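Local structure of dihydroorotase (Campylobacter jejuni subsp. jejuni, 3PNU) at residues Met33-Arg38 and Cys55-Met60; Ala75-Ile80 and Phe89-Thr94; Phe133-Leu138 and Glu174-His179. The protein probably catalyses the reversible cyclisation of N-carbamoyl-L-aspartate to (S)-dihydroorotate in pyrimidine biosynthesis, using zinc ions bound in a TIM barrel. All coordinates share one frame; numbering follows the deposited sequence.

From the N terminus the three contacts follow in series, each closing its own loop before the next opens, so none nests in or crosses another. Contact 1 closes first: helix 40-51 leads from strand 31-35 to its parallel neighbour 56-59 at the zinc site. Contact 2 then seats helix 70-84 on strand 90-93, the next strand of the same sheet; the two contacts touch through strands 56-59 and 90-93 and through L37 against Y76. Contact 3 stands apart, its nearest atoms about 14 Å from contact 1 and about 16 Å from contact 2. It closes a longer loop through strand 152-154 and joins helices 135-147 and 170-179 on the outside of the barrel.

Contact 1. Residues Met33-Arg38 and Cys55-Met60; sequences MHLHLR and CAAVIM. With ZN (zinc ion), chain D.
With CG anti to its carbonyl carbon (chi1 -62°) and a second bend at chi2, M60 folds back against one face each of the H34 and H36 rings, while H34 holds CG anti to its own backbone N (chi1 -171°), carrying its imidazole to the zinc. H34-L35-H36 is the HxH metal motif of the amidohydrolase superfamily, placed where strand 31-35 of the TIM barrel ends and parallel strand 56-59 runs beside it. H34 NE2 binds the zinc ion at 2.1 Å and H36 NE2 at 2.2 Å; a water, D261 and the carboxylated K116 complete the site. M60 packs on both rings: its CE lies over one face of H34, 3.5 Å from the ring centroid, and its CG over one face of H36, 4.2 Å from that centroid. The second nitrogen of H34, ND1, is bonded to the E188 carboxylate, which with the zinc bond at NE2 holds the ring's rotation and would probably make it a stronger zinc ligand.

L35, whose side chain turns from the metal, supplies the backbone link. Its N donates to V58 O and its O accepts from M60 N in a nearly straight bond (2.9 Å, 175° at the hydrogen), the two-way pairing of parallel strands that holds the HxH backbone to its neighbour. Apolar contacts continue on the side of the sheet facing helix 70-84, where L37 and I59 touch Y76 and I80. There L35 CD2 meets A57 CB at 3.6 Å, and L37 CD1 meets I59 CD1 at 3.6 Å.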
loop_
_atom_site.group_PDB
_atom_site.type_symbol
_atom_site.label_atom_id
_atom_site.label_comp_id
_atom_site.label_asym_id
_atom_site.label_seq_id
_atom_site.Cartn_x
_atom_site.Cartn_y
_atom_site.Cartn_z
ATOM N N MET A 33 -5.928 -17.600 -18.961
ATOM C CA MET A 33 -5.063 -16.892 -19.940
ATOM C C MET A 33 -3.880 -16.098 -19.382
ATOM O O MET A 33 -3.238 -15.343 -20.124
ATOM C CB MET A 33 -5.918 -16.016 -20.854
ATOM C CG MET A 33 -7.044 -16.809 -21.554
ATOM S SD MET A 33 -6.454 -18.189 -22.578
ATOM C CE MET A 33 -5.675 -17.347 -23.954
ATOM N N HIS A 34 -3.565 -16.280 -18.101
ATOM C CA HIS A 34 -2.408 -15.602 -17.507
ATOM C C HIS A 34 -1.969 -16.369 -16.260
ATOM O O HIS A 34 -2.532 -16.169 -15.202
ATOM C CB HIS A 34 -2.768 -14.144 -17.141
ATOM C CG HIS A 34 -1.595 -13.316 -16.729
ATOM N ND1 HIS A 34 -1.191 -12.196 -17.427
ATOM C CD2 HIS A 34 -0.718 -13.455 -15.701
ATOM C CE1 HIS A 34 -0.130 -11.672 -16.835
ATOM N NE2 HIS A 34 0.181 -12.418 -15.789
ATOM N N LEU A 35 -0.946 -17.207 -16.378
ATOM C CA LEU A 35 -0.531 -18.048 -15.262
ATOM C C LEU A 35 0.967 -18.174 -15.091
ATOM O O LEU A 35 1.693 -18.300 -16.059
ATOM C CB LEU A 35 -1.102 -19.467 -15.479
ATOM C CG LEU A 35 -0.926 -20.564 -14.404
ATOM C CD1 LEU A 35 -1.477 -20.109 -13.052
ATOM C CD2 LEU A 35 -1.620 -21.883 -14.841
ATOM N N HIS A 36 1.414 -18.155 -13.835
ATOM C CA HIS A 36 2.840 -18.354 -13.489
ATOM C C HIS A 36 3.009 -19.711 -12.811
ATOM O O HIS A 36 2.404 -19.963 -11.771
ATOM C CB HIS A 36 3.335 -17.249 -12.556
ATOM C CG HIS A 36 3.373 -15.908 -13.199
ATOM N ND1 HIS A 36 4.433 -15.487 -13.979
ATOM C CD2 HIS A 36 2.478 -14.901 -13.199
ATOM C CE1 HIS A 36 4.179 -14.272 -14.430
ATOM N NE2 HIS A 36 3.001 -13.896 -13.970
ATOM N N LEU A 37 3.818 -20.579 -13.411
ATOM C CA LEU A 37 4.064 -21.933 -12.881
ATOM C C LEU A 37 5.485 -22.115 -12.338
ATOM O O LEU A 37 5.852 -23.198 -11.870
ATOM C CB LEU A 37 3.842 -22.979 -13.981
ATOM C CG LEU A 37 2.425 -23.234 -14.473
ATOM C CD1 LEU A 37 2.445 -24.276 -15.613
ATOM C CD2 LEU A 37 1.548 -23.683 -13.324
ATOM N N ARG A 38 6.291 -21.063 -12.424
ATOM C CA ARG A 38 7.661 -21.101 -11.921
ATOM C C ARG A 38 8.469 -22.232 -12.577
ATOM O O ARG A 38 8.398 -22.413 -13.798
ATOM C CB ARG A 38 7.661 -21.227 -10.395
ATOM C CG ARG A 38 6.864 -20.151 -9.676
ATOM C CD ARG A 38 7.287 -18.727 -10.095
ATOM N NE ARG A 38 6.544 -17.734 -9.328
ATOM C CZ ARG A 38 6.492 -16.438 -9.617
ATOM N NH1 ARG A 38 7.121 -15.959 -10.681
ATOM N NH2 ARG A 38 5.785 -15.623 -8.842
ATOM N N CYS A 55 -8.347 -26.674 -18.811
ATOM C CA CYS A 55 -7.951 -27.504 -19.953
ATOM C C CYS A 55 -6.697 -26.944 -20.608
ATOM O O CYS A 55 -5.998 -27.665 -21.337
ATOM C CB CYS A 55 -9.075 -27.631 -20.985
ATOM S SG CYS A 55 -9.529 -26.129 -21.824
ATOM N N ALA A 56 -6.415 -25.664 -20.340
ATOM C CA ALA A 56 -5.236 -24.982 -20.889
ATOM C C ALA A 56 -4.953 -23.656 -20.156
ATOM O O ALA A 56 -5.835 -23.080 -19.521
ATOM C CB ALA A 56 -5.419 -24.722 -22.414
ATOM N N ALA A 57 -3.721 -23.174 -20.264
ATOM C CA ALA A 57 -3.350 -21.916 -19.613
ATOM C C ALA A 57 -2.189 -21.261 -20.316
ATOM O O ALA A 57 -1.282 -21.950 -20.780
ATOM C CB ALA A 57 -3.006 -22.165 -18.166
ATOM N N VAL A 58 -2.229 -19.930 -20.440
ATOM C CA VAL A 58 -1.102 -19.212 -21.012
ATOM C C VAL A 58 -0.050 -19.216 -19.903
ATOM O O VAL A 58 -0.334 -18.783 -18.782
ATOM C CB VAL A 58 -1.435 -17.767 -21.423
ATOM C CG1 VAL A 58 -0.188 -17.094 -21.955
ATOM C CG2 VAL A 58 -2.542 -17.730 -22.470
ATOM N N ILE A 59 1.144 -19.727 -20.219
ATOM C CA ILE A 59 2.246 -19.859 -19.260
ATOM C C ILE A 59 3.212 -18.709 -19.466
ATOM O O ILE A 59 3.839 -18.591 -20.541
ATOM C CB ILE A 59 3.001 -21.195 -19.467
ATOM C CG1 ILE A 59 2.005 -22.363 -19.588
ATOM C CG2 ILE A 59 4.052 -21.437 -18.340
ATOM C CD1 ILE A 59 1.042 -22.475 -18.442
ATOM N N MET A 60 3.332 -17.838 -18.465
ATOM C CA MET A 60 4.216 -16.674 -18.614
ATOM C C MET A 60 5.677 -17.101 -18.530
ATOM O O MET A 60 6.001 -18.056 -17.818
ATOM C CB MET A 60 3.849 -15.567 -17.638
ATOM C CG MET A 60 2.419 -15.029 -17.864
ATOM S SD MET A 60 2.217 -14.418 -19.557
ATOM C CE MET A 60 0.502 -13.903 -19.549
HETATM ZN ZN ZN D . 1.830 -12.088 -14.512
HETATM O O HOH W 1 5.467 -19.501 -15.913
HETATM O O HOH W 2 1.546 -9.986 -13.369
#

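Contact 2. Residues Ala75-Ile80 and Phe89-Thr94; sequences AYKMRI and FTPLMT
M93 reaches from strand 90-93 into helix 70-84 tip to tip with I80, its SD 4.0 Å from I80 CD1. Bent at chi2 and again at chi3, its chain swings the terminal methyl along the helix surface, where CE comes within 3.8 Å of Y76 CD2, approaching that ring obliquely. K77 crosses the same methionine at a slant: its CB sits 3.8 Å from M93 CE, and its extended chain runs on, bringing CD to M93 CG. One helical turn on, I80 slides past P91 in the opposite direction, I80 CG2 lying 4.1 Å from P91 CB. I80 also turns its CD1 over the centre of the Y76 ring, 3.8 Å above the plane, so ring and methionine share one methyl.

The arrangement is the helix-on-strand half of a beta-alpha-beta crossover of the TIM barrel, strand 56-59 to helix 70-84 to strand 90-93. The short axes run nearly antiparallel at 158°, 9.7 Å apart at closest approach. Y76 also meets L37 and I59, on the same side of its ring as I80, tying the layer to contact 1. With methyls, methylenes, a Y76 ring carbon, the thioether sulfur and proline carbons touching, the helix is held to the strand by shape and apolar burial.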
loop_
_atom_site.group_PDB
_atom_site.type_symbol
_atom_site.label_atom_id
_atom_site.label_comp_id
_atom_site.label_asym_id
_atom_site.label_seq_id
_atom_site.Cartn_x
_atom_site.Cartn_y
_atom_site.Cartn_z
ATOM N N ALA A 75 12.113 -27.251 -23.575
ATOM C CA ALA A 75 12.602 -27.843 -22.341
ATOM C C ALA A 75 11.635 -27.588 -21.183
ATOM O O ALA A 75 11.264 -28.513 -20.467
ATOM C CB ALA A 75 13.996 -27.291 -22.017
ATOM N N TYR A 76 11.218 -26.329 -21.015
ATOM C CA TYR A 76 10.285 -25.939 -19.934
ATOM C C TYR A 76 8.923 -26.598 -20.125
ATOM O O TYR A 76 8.305 -27.077 -19.165
ATOM C CB TYR A 76 10.174 -24.408 -19.885
ATOM C CG TYR A 76 9.240 -23.839 -18.840
ATOM C CD1 TYR A 76 9.238 -24.328 -17.538
ATOM C CD2 TYR A 76 8.416 -22.752 -19.133
ATOM C CE1 TYR A 76 8.400 -23.803 -16.573
ATOM C CE2 TYR A 76 7.581 -22.197 -18.162
ATOM C CZ TYR A 76 7.575 -22.725 -16.890
ATOM O OH TYR A 76 6.754 -22.195 -15.930
ATOM N N LYS A 77 8.459 -26.622 -21.373
ATOM C CA LYS A 77 7.184 -27.270 -21.705
ATOM C C LYS A 77 7.232 -28.722 -21.239
ATOM O O LYS A 77 6.331 -29.191 -20.532
ATOM C CB LYS A 77 6.916 -27.218 -23.208
ATOM C CG LYS A 77 5.585 -27.846 -23.622
ATOM C CD LYS A 77 5.292 -27.630 -25.111
ATOM C CE LYS A 77 3.899 -28.113 -25.478
ATOM N NZ LYS A 77 3.591 -27.934 -26.924
ATOM N N MET A 78 8.297 -29.428 -21.627
ATOM C CA MET A 78 8.439 -30.818 -21.219
ATOM C C MET A 78 8.290 -30.904 -19.712
ATOM O O MET A 78 7.519 -31.725 -19.208
ATOM C CB MET A 78 9.789 -31.420 -21.658
ATOM C CG MET A 78 9.981 -31.563 -23.187
ATOM S SD MET A 78 8.708 -32.547 -24.061
ATOM C CE MET A 78 9.315 -32.463 -25.769
ATOM N N ARG A 79 9.009 -30.039 -18.992
ATOM C CA ARG A 79 8.945 -30.047 -17.526
ATOM C C ARG A 79 7.511 -29.842 -17.046
ATOM O O ARG A 79 7.065 -30.512 -16.122
ATOM C CB ARG A 79 9.894 -29.005 -16.898
ATOM C CG ARG A 79 11.373 -29.221 -17.209
ATOM C CD ARG A 79 12.302 -28.407 -16.280
ATOM N NE ARG A 79 12.271 -26.965 -16.513
ATOM C CZ ARG A 79 13.021 -26.339 -17.418
ATOM N NH1 ARG A 79 13.847 -27.023 -18.196
ATOM N NH2 ARG A 79 12.938 -25.026 -17.568
ATOM N N ILE A 80 6.785 -28.927 -17.688
ATOM C CA ILE A 80 5.389 -28.679 -17.309
ATOM C C ILE A 80 4.565 -29.937 -17.535
ATOM O O ILE A 80 3.833 -30.368 -16.648
ATOM C CB ILE A 80 4.733 -27.498 -18.086
ATOM C CG1 ILE A 80 5.506 -26.198 -17.858
ATOM C CG2 ILE A 80 3.290 -27.312 -17.628
ATOM C CD1 ILE A 80 5.068 -25.061 -18.711
ATOM N N PHE A 89 -4.512 -31.276 -19.944
ATOM C CA PHE A 89 -4.139 -29.874 -19.820
ATOM C C PHE A 89 -3.105 -29.440 -20.843
ATOM O O PHE A 89 -2.020 -29.994 -20.891
ATOM C CB PHE A 89 -3.585 -29.660 -18.406
ATOM C CG PHE A 89 -3.057 -28.292 -18.166
ATOM C CD1 PHE A 89 -3.921 -27.244 -17.909
ATOM C CD2 PHE A 89 -1.693 -28.048 -18.185
ATOM C CE1 PHE A 89 -3.447 -25.989 -17.684
ATOM C CE2 PHE A 89 -1.212 -26.780 -17.961
ATOM C CZ PHE A 89 -2.096 -25.747 -17.713
ATOM N N THR A 90 -3.443 -28.439 -21.650
ATOM C CA THR A 90 -2.518 -27.934 -22.655
ATOM C C THR A 90 -1.916 -26.580 -22.233
ATOM O O THR A 90 -2.613 -25.573 -22.170
ATOM C CB THR A 90 -3.205 -27.769 -24.020
ATOM O OG1 THR A 90 -3.769 -29.024 -24.429
ATOM C CG2 THR A 90 -2.207 -27.276 -25.069
ATOM N N PRO A 91 -0.611 -26.559 -21.952
ATOM C CA PRO A 91 0.049 -25.323 -21.575
ATOM C C PRO A 91 0.323 -24.488 -22.806
ATOM O O PRO A 91 0.928 -24.987 -23.747
ATOM C CB PRO A 91 1.364 -25.814 -20.970
ATOM C CG PRO A 91 1.652 -27.102 -21.708
ATOM C CD PRO A 91 0.326 -27.705 -22.014
ATOM N N LEU A 92 -0.124 -23.235 -22.811
ATOM C CA LEU A 92 0.090 -22.355 -23.959
ATOM C C LEU A 92 1.339 -21.534 -23.675
ATOM O O LEU A 92 1.325 -20.606 -22.882
ATOM C CB LEU A 92 -1.136 -21.483 -24.176
ATOM C CG LEU A 92 -2.416 -22.279 -24.424
ATOM C CD1 LEU A 92 -3.641 -21.391 -24.318
ATOM C CD2 LEU A 92 -2.356 -22.959 -25.787
ATOM N N MET A 93 2.412 -21.863 -24.368
ATOM C CA MET A 93 3.719 -21.286 -24.103
ATOM C C MET A 93 3.965 -19.894 -24.669
ATOM O O MET A 93 3.419 -19.527 -25.707
ATOM C CB MET A 93 4.806 -22.231 -24.655
ATOM C CG MET A 93 4.623 -23.696 -24.262
ATOM S SD MET A 93 4.639 -23.961 -22.500
ATOM C CE MET A 93 6.381 -23.611 -22.165
ATOM N N THR A 94 4.814 -19.134 -23.975
ATOM C CA THR A 94 5.188 -17.818 -24.437
ATOM C C THR A 94 6.672 -17.563 -24.260
ATOM O O THR A 94 7.329 -18.155 -23.399
ATOM C CB THR A 94 4.506 -16.692 -23.630
ATOM O OG1 THR A 94 4.962 -16.747 -22.266
ATOM C CG2 THR A 94 2.992 -16.784 -23.694
#

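Contact 3. Residues Phe133-Leu138 and Glu174-His179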
loop_
_atom_site.group_PDB
_atom_site.type_symbol
_atom_site.label_atom_id
_atom_site.label_comp_id
_atom_site.label_asym_id
_atom_site.label_seq_id
_atom_site.Cartn_x
_atom_site.Cartn_y
_atom_site.Cartn_z
ATOM N N PHE A 133 9.933 2.341 -25.861
ATOM C CA PHE A 133 8.786 2.091 -26.710
ATOM C C PHE A 133 8.879 2.927 -27.980
ATOM O O PHE A 133 7.886 3.339 -28.548
ATOM C CB PHE A 133 7.470 2.311 -25.945
ATOM C CG PHE A 133 7.252 1.307 -24.839
ATOM C CD1 PHE A 133 6.624 0.099 -25.097
ATOM C CD2 PHE A 133 7.701 1.560 -23.559
ATOM C CE1 PHE A 133 6.434 -0.834 -24.091
ATOM C CE2 PHE A 133 7.511 0.629 -22.546
ATOM C CZ PHE A 133 6.875 -0.571 -22.815
ATOM N N ASP A 134 10.111 3.165 -28.408
ATOM C CA ASP A 134 10.400 3.877 -29.633
ATOM C C ASP A 134 9.804 3.046 -30.766
ATOM O O ASP A 134 10.044 1.841 -30.841
ATOM C CB ASP A 134 11.920 3.995 -29.797
ATOM C CG ASP A 134 12.321 4.600 -31.133
ATOM O OD1 ASP A 134 13.031 3.910 -31.904
ATOM O OD2 ASP A 134 11.892 5.736 -31.421
ATOM N N ILE A 135 9.024 3.675 -31.639
ATOM C CA ILE A 135 8.371 2.942 -32.726
ATOM C C ILE A 135 9.299 2.205 -33.702
ATOM O O ILE A 135 9.012 1.054 -34.037
ATOM C CB ILE A 135 7.392 3.824 -33.508
ATOM C CG1 ILE A 135 6.183 4.151 -32.628
ATOM C CG2 ILE A 135 6.914 3.108 -34.759
ATOM C CD1 ILE A 135 5.454 2.912 -32.114
ATOM N N GLU A 136 10.397 2.826 -34.147
ATOM C CA GLU A 136 11.296 2.138 -35.083
ATOM C C GLU A 136 12.053 0.989 -34.432
ATOM O O GLU A 136 12.264 -0.052 -35.038
ATOM C CB GLU A 136 12.239 3.116 -35.793
ATOM C CG GLU A 136 11.471 4.041 -36.756
ATOM C CD GLU A 136 10.718 3.282 -37.877
ATOM O OE1 GLU A 136 11.303 2.353 -38.484
ATOM O OE2 GLU A 136 9.543 3.634 -38.165
ATOM N N TYR A 137 12.451 1.184 -33.193
ATOM C CA TYR A 137 13.140 0.150 -32.448
ATOM C C TYR A 137 12.293 -1.154 -32.378
ATOM O O TYR A 137 12.811 -2.249 -32.535
ATOM C CB TYR A 137 13.431 0.702 -31.065
ATOM C CG TYR A 137 14.067 -0.241 -30.097
ATOM C CD1 TYR A 137 15.430 -0.528 -30.170
ATOM C CD2 TYR A 137 13.320 -0.810 -29.066
ATOM C CE1 TYR A 137 16.031 -1.387 -29.258
ATOM C CE2 TYR A 137 13.908 -1.668 -28.146
ATOM C CZ TYR A 137 15.264 -1.952 -28.247
ATOM O OH TYR A 137 15.855 -2.802 -27.335
ATOM N N LEU A 138 10.986 -1.017 -32.166
ATOM C CA LEU A 138 10.100 -2.170 -32.079
ATOM C C LEU A 138 9.452 -2.564 -33.412
ATOM O O LEU A 138 8.915 -3.651 -33.531
ATOM C CB LEU A 138 8.970 -1.870 -31.085
ATOM C CG LEU A 138 9.365 -1.592 -29.639
ATOM C CD1 LEU A 138 8.182 -1.016 -28.876
ATOM C CD2 LEU A 138 9.913 -2.851 -28.961
ATOM N N GLU A 174 -2.075 2.851 -26.618
ATOM C CA GLU A 174 -2.779 3.563 -27.651
ATOM C C GLU A 174 -1.883 3.760 -28.880
ATOM O O GLU A 174 -2.327 3.529 -30.005
ATOM C CB GLU A 174 -3.309 4.896 -27.104
ATOM C CG GLU A 174 -4.324 5.561 -28.011
ATOM C CD GLU A 174 -5.129 6.662 -27.332
ATOM O OE1 GLU A 174 -4.708 7.142 -26.253
ATOM O OE2 GLU A 174 -6.188 7.038 -27.890
ATOM N N LYS A 175 -0.622 4.134 -28.681
ATOM C CA LYS A 175 0.241 4.351 -29.826
ATOM C C LYS A 175 0.591 3.023 -30.510
ATOM O O LYS A 175 0.663 2.950 -31.737
ATOM C CB LYS A 175 1.489 5.169 -29.491
ATOM C CG LYS A 175 2.640 4.428 -28.876
ATOM C CD LYS A 175 3.887 5.335 -28.845
ATOM C CE LYS A 175 5.085 4.578 -28.305
ATOM N NZ LYS A 175 6.313 5.409 -28.220
ATOM N N LEU A 176 0.798 1.972 -29.729
ATOM C CA LEU A 176 1.066 0.684 -30.310
ATOM C C LEU A 176 -0.127 0.225 -31.134
ATOM O O LEU A 176 0.041 -0.395 -32.171
ATOM C CB LEU A 176 1.370 -0.343 -29.240
ATOM C CG LEU A 176 2.662 -0.121 -28.473
ATOM C CD1 LEU A 176 2.857 -1.209 -27.448
ATOM C CD2 LEU A 176 3.848 -0.080 -29.428
ATOM N N ALA A 177 -1.339 0.530 -30.672
ATOM C CA ALA A 177 -2.543 0.110 -31.405
ATOM C C ALA A 177 -2.679 0.843 -32.729
ATOM O O ALA A 177 -3.052 0.241 -33.743
ATOM C CB ALA A 177 -3.761 0.335 -30.587
ATOM N N LYS A 178 -2.398 2.141 -32.715
ATOM C CA LYS A 178 -2.512 2.961 -33.917
ATOM C C LYS A 178 -1.421 2.626 -34.937
ATOM O O LYS A 178 -1.688 2.564 -36.127
ATOM C CB LYS A 178 -2.480 4.444 -33.552
ATOM C CG LYS A 178 -3.669 4.856 -32.711
ATOM C CD LYS A 178 -3.812 6.372 -32.541
ATOM C CE LYS A 178 -2.723 6.987 -31.712
ATOM N NZ LYS A 178 -2.967 8.461 -31.577
ATOM N N HIS A 179 -0.202 2.404 -34.454
ATOM C CA HIS A 179 0.919 2.088 -35.307
ATOM C C HIS A 179 0.920 0.644 -35.773
ATOM O O HIS A 179 1.528 0.345 -36.780
ATOM C CB HIS A 179 2.242 2.375 -34.605
ATOM C CG HIS A 179 2.648 3.817 -34.614
ATOM N ND1 HIS A 179 2.311 4.702 -33.610
ATOM C CD2 HIS A 179 3.391 4.524 -35.498
ATOM C CE1 HIS A 179 2.819 5.892 -33.878
ATOM N NE2 HIS A 179 3.479 5.812 -35.018
#
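K175 of helix 170-179 is the first residue to reach across, meeting F133 just before helix 135-147; both helices pack round the outside of the TIM barrel. Its CG lies between the backbone N and the carbonyl carbon (chi1 82°), and from there the extended chain carries NZ to F133 O, a 2.6 Å bond. The ammonium comes from above the carbonyl plane, 45° out of it, while CE and NZ also brush F133 CB. The helix N-cap is D134: D134 OD1 accepts from Y137 N at 3.1 Å, so the lysine grips the chain beside a capped helix end. L176 follows with a looser apolar touch, its CD2 4.3 Å from I135 CD1 and near L138 CD1 as well.

A turn further on, H179 offers one face of its imidazole to I135. The I135 CG1 carbon stands almost exactly on the ring normal, 3.9 Å from the centroid, a CH-pi contact, and CD1 and CG2 spread over the rim. The ring is held in place by its own helix: H179 ND1, with its acceptor in the ring plane, donates to K175 O at 3.0 Å, and H179 N reaches that same oxygen from the opposite face of the carbonyl.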